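Long-range contact in probable enoyl-CoA hydratase/isomerase (Pseudomonas aeruginosa PAO1, PDB 5YLO), which probably acts on enoyl-CoA thioesters as a Delta3,Delta2-enoyl-CoA isomerase of the crotonase family, with a likely role in unsaturated fatty acid metabolism: residues N27-E35 with Y83-L92. Residues are numbered along the deposited sequence; the frame is centred on the assembly and turned at random.
Sequences NALDIPTLE and YGWTEAAHAL
Ile31 and Leu34, on the first turn of helix 31-46, face the start of helix 85-97; the two segment axes run nearly parallel, 24° apart and 9.2 Å at closest approach. Leu34 is a knob in a hole formed by Trp85, Ala88, Ala89 and Leu92. Leu34 CD1 lies over one face of the Trp85 indole, 3.7 Å from the centroid of its five-membered ring, a CH-pi contact in which the two side chains cross at about a right angle. Leu34 CD1 also reaches Ala88 CB at 3.8 Å, while Leu34 CD2 meets Leu92 CD2 at 3.7 Å. A chi1 of -178° brings the indole edge of Trp85 up to Leu29, where Trp85 NE1 gives a weak, bent hydrogen bond to Leu29 O (3.3 Å, 145° at the hydrogen). Ile31 continues the apolar seam outward: Ile31 CD1 comes within 3.5 Å of Tyr83 CE1, met obliquely. Glu70 OE1 is hydrogen-bonded to both Tyr83 OH and Ile31 N, linking the approach to helix 85-97 with the first turn of helix 31-46. At the N-cap of helix 31-46, Asp30 OD1 accepts from Thr33 N (3.1 Å), and Asp30 OD2 forms a salt bridge with Arg22. The contact joins helix 31-46, which follows strand 15-20, to helix 85-97, which follows helix 68-76 and precedes strand 103-107, within the beta-beta-alpha spiral core of the crotonase fold.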
loop_
_atom_site.group_PDB
_atom_site.type_symbol
_atom_site.label_atom_id
_atom_site.label_comp_id
_atom_site.label_asym_id
_atom_site.label_seq_id
_atom_site.Cartn_x
_atom_site.Cartn_y
_atom_site.Cartn_z
ATOM N N ASN A 27 23.889 16.025 13.651
ATOM C CA ASN A 27 23.868 14.574 13.844
ATOM C C ASN A 27 24.133 13.829 12.536
ATOM O O ASN A 27 23.512 12.804 12.248
ATOM C CB ASN A 27 22.551 14.120 14.476
ATOM C CG ASN A 27 22.299 14.773 15.817
ATOM O OD1 ASN A 27 22.807 14.324 16.844
ATOM N ND2 ASN A 27 21.515 15.843 15.817
ATOM N N ALA A 28 25.070 14.348 11.745
ATOM C CA ALA A 28 25.423 13.713 10.483
ATOM C C ALA A 28 25.967 12.311 10.725
ATOM O O ALA A 28 26.706 12.069 11.683
ATOM C CB ALA A 28 26.454 14.557 9.735
ATOM N N LEU A 29 25.594 11.385 9.846
ATOM C CA LEU A 29 25.970 9.984 9.997
ATOM C C LEU A 29 27.387 9.762 9.478
ATOM O O LEU A 29 27.677 10.032 8.307
ATOM C CB LEU A 29 24.981 9.088 9.251
ATOM C CG LEU A 29 23.549 9.037 9.788
ATOM C CD1 LEU A 29 22.622 8.272 8.845
ATOM C CD2 LEU A 29 23.516 8.429 11.182
ATOM N N ASP A 30 28.268 9.270 10.347
ATOM C CA ASP A 30 29.594 8.829 9.952
ATOM C C ASP A 30 29.807 7.420 10.484
ATOM O O ASP A 30 28.992 6.887 11.244
ATOM C CB ASP A 30 30.693 9.777 10.453
ATOM C CG ASP A 30 30.602 10.056 11.943
ATOM O OD1 ASP A 30 29.816 9.391 12.646
ATOM O OD2 ASP A 30 31.341 10.946 12.415
ATOM N N ILE A 31 30.914 6.805 10.066
ATOM C CA ILE A 31 31.181 5.416 10.460
ATOM C C ILE A 31 31.174 5.244 11.972
ATOM O O ILE A 31 30.568 4.273 12.460
ATOM C CB ILE A 31 32.462 4.908 9.786
ATOM C CG1 ILE A 31 32.338 5.039 8.269
ATOM C CG2 ILE A 31 32.686 3.446 10.119
ATOM C CD1 ILE A 31 33.423 4.331 7.476
ATOM N N PRO A 32 31.782 6.129 12.789
ATOM C CA PRO A 32 31.671 5.934 14.247
ATOM C C PRO A 32 30.238 5.925 14.747
ATOM O O PRO A 32 29.899 5.101 15.602
ATOM C CB PRO A 32 32.467 7.109 14.816
ATOM C CG PRO A 32 33.440 7.448 13.770
ATOM C CD PRO A 32 32.708 7.235 12.470
ATOM N N THR A 33 29.390 6.826 14.246
ATOM C CA THR A 33 27.987 6.830 14.649
ATOM C C THR A 33 27.278 5.574 14.158
ATOM O O THR A 33 26.566 4.911 14.924
ATOM C CB THR A 33 27.292 8.082 14.112
ATOM O OG1 THR A 33 28.167 9.208 14.250
ATOM C CG2 THR A 33 26.010 8.357 14.878
ATOM N N LEU A 34 27.464 5.233 12.879
ATOM C CA LEU A 34 26.851 4.031 12.324
ATOM C C LEU A 34 27.197 2.807 13.158
ATOM O O LEU A 34 26.307 2.070 13.589
ATOM C CB LEU A 34 27.292 3.834 10.873
ATOM C CG LEU A 34 26.902 4.919 9.867
ATOM C CD1 LEU A 34 27.542 4.652 8.512
ATOM C CD2 LEU A 34 25.389 5.022 9.739
ATOM N N GLU A 35 28.490 2.599 13.428
ATOM C CA GLU A 35 28.923 1.409 14.155
ATOM C C GLU A 35 28.435 1.414 15.600
ATOM O O GLU A 35 28.051 0.366 16.131
ATOM C CB GLU A 35 30.447 1.292 14.112
ATOM C CG GLU A 35 31.013 0.942 12.748
ATOM C CD GLU A 35 32.464 0.506 12.819
ATOM O OE1 GLU A 35 33.337 1.233 12.301
ATOM O OE2 GLU A 35 32.734 -0.564 13.403
ATOM N N TYR A 83 37.032 3.356 1.859
ATOM C CA TYR A 83 35.994 3.961 2.683
ATOM C C TYR A 83 34.788 3.034 2.757
ATOM O O TYR A 83 34.171 2.720 1.735
ATOM C CB TYR A 83 35.601 5.315 2.096
ATOM C CG TYR A 83 34.688 6.146 2.965
ATOM C CD1 TYR A 83 34.762 6.084 4.350
ATOM C CD2 TYR A 83 33.747 6.994 2.396
ATOM C CE1 TYR A 83 33.925 6.849 5.143
ATOM C CE2 TYR A 83 32.906 7.757 3.179
ATOM C CZ TYR A 83 33.000 7.682 4.552
ATOM O OH TYR A 83 32.163 8.442 5.334
ATOM N N GLY A 84 34.458 2.587 3.966
ATOM C CA GLY A 84 33.410 1.600 4.130
ATOM C C GLY A 84 32.120 2.140 4.707
ATOM O O GLY A 84 31.465 1.463 5.504
ATOM N N TRP A 85 31.734 3.353 4.305
ATOM C CA TRP A 85 30.533 3.966 4.864
ATOM C C TRP A 85 29.276 3.237 4.408
ATOM O O TRP A 85 28.407 2.909 5.226
ATOM C CB TRP A 85 30.462 5.444 4.479
ATOM C CG TRP A 85 29.267 6.134 5.061
ATOM C CD1 TRP A 85 29.205 6.807 6.247
ATOM C CD2 TRP A 85 27.954 6.203 4.491
ATOM N NE1 TRP A 85 27.936 7.295 6.448
ATOM C CE2 TRP A 85 27.150 6.936 5.385
ATOM C CE3 TRP A 85 27.383 5.717 3.311
ATOM C CZ2 TRP A 85 25.803 7.195 5.135
ATOM C CZ3 TRP A 85 26.047 5.974 3.065
ATOM C CH2 TRP A 85 25.273 6.708 3.972
ATOM N N THR A 86 29.153 2.991 3.098
ATOM C CA THR A 86 27.971 2.308 2.578
ATOM C C THR A 86 27.781 0.955 3.249
ATOM O O THR A 86 26.657 0.577 3.599
ATOM C CB THR A 86 28.083 2.147 1.060
ATOM O OG1 THR A 86 28.021 3.435 0.432
ATOM C CG2 THR A 86 26.955 1.274 0.523
ATOM N N GLU A 87 28.878 0.225 3.463
ATOM C CA GLU A 87 28.791 -1.084 4.099
ATOM C C GLU A 87 28.300 -0.966 5.538
ATOM O O GLU A 87 27.491 -1.781 5.996
ATOM C CB GLU A 87 30.153 -1.783 4.046
ATOM C CG GLU A 87 30.611 -2.189 2.640
ATOM C CD GLU A 87 30.886 -1.000 1.729
ATOM O OE1 GLU A 87 31.448 0.004 2.213
ATOM O OE2 GLU A 87 30.526 -1.062 0.534
ATOM N N ALA A 88 28.770 0.051 6.264
ATOM C CA ALA A 88 28.344 0.233 7.647
ATOM C C ALA A 88 26.893 0.692 7.726
ATOM O O ALA A 88 26.161 0.297 8.641
ATOM C CB ALA A 88 29.261 1.232 8.352
ATOM N N ALA A 89 26.460 1.529 6.779
ATOM C CA ALA A 89 25.090 2.030 6.808
ATOM C C ALA A 89 24.087 0.929 6.483
ATOM O O ALA A 89 23.065 0.793 7.166
ATOM C CB ALA A 89 24.938 3.202 5.839
ATOM N N HIS A 90 24.364 0.128 5.449
ATOM C CA HIS A 90 23.431 -0.924 5.054
ATOM C C HIS A 90 23.306 -2.002 6.123
ATOM O O HIS A 90 22.229 -2.585 6.290
ATOM C CB HIS A 90 23.858 -1.545 3.726
ATOM C CG HIS A 90 23.639 -0.655 2.543
ATOM N ND1 HIS A 90 23.887 -1.062 1.250
ATOM C CD2 HIS A 90 23.193 0.621 2.458
ATOM C CE1 HIS A 90 23.604 -0.075 0.419
ATOM N NE2 HIS A 90 23.181 0.958 1.126
ATOM N N ALA A 91 24.388 -2.290 6.850
ATOM C CA ALA A 91 24.281 -3.233 7.958
ATOM C C ALA A 91 23.414 -2.664 9.074
ATOM O O ALA A 91 22.653 -3.400 9.712
ATOM C CB ALA A 91 25.668 -3.595 8.482
ATOM N N LEU A 92 23.505 -1.353 9.310
ATOM C CA LEU A 92 22.708 -0.724 10.360
ATOM C C LEU A 92 21.232 -0.675 9.979
ATOM O O LEU A 92 20.360 -0.984 10.800
ATOM C CB LEU A 92 23.235 0.681 10.649
ATOM C CG LEU A 92 22.347 1.581 11.513
ATOM C CD1 LEU A 92 22.229 1.039 12.929
ATOM C CD2 LEU A 92 22.877 3.006 11.522
#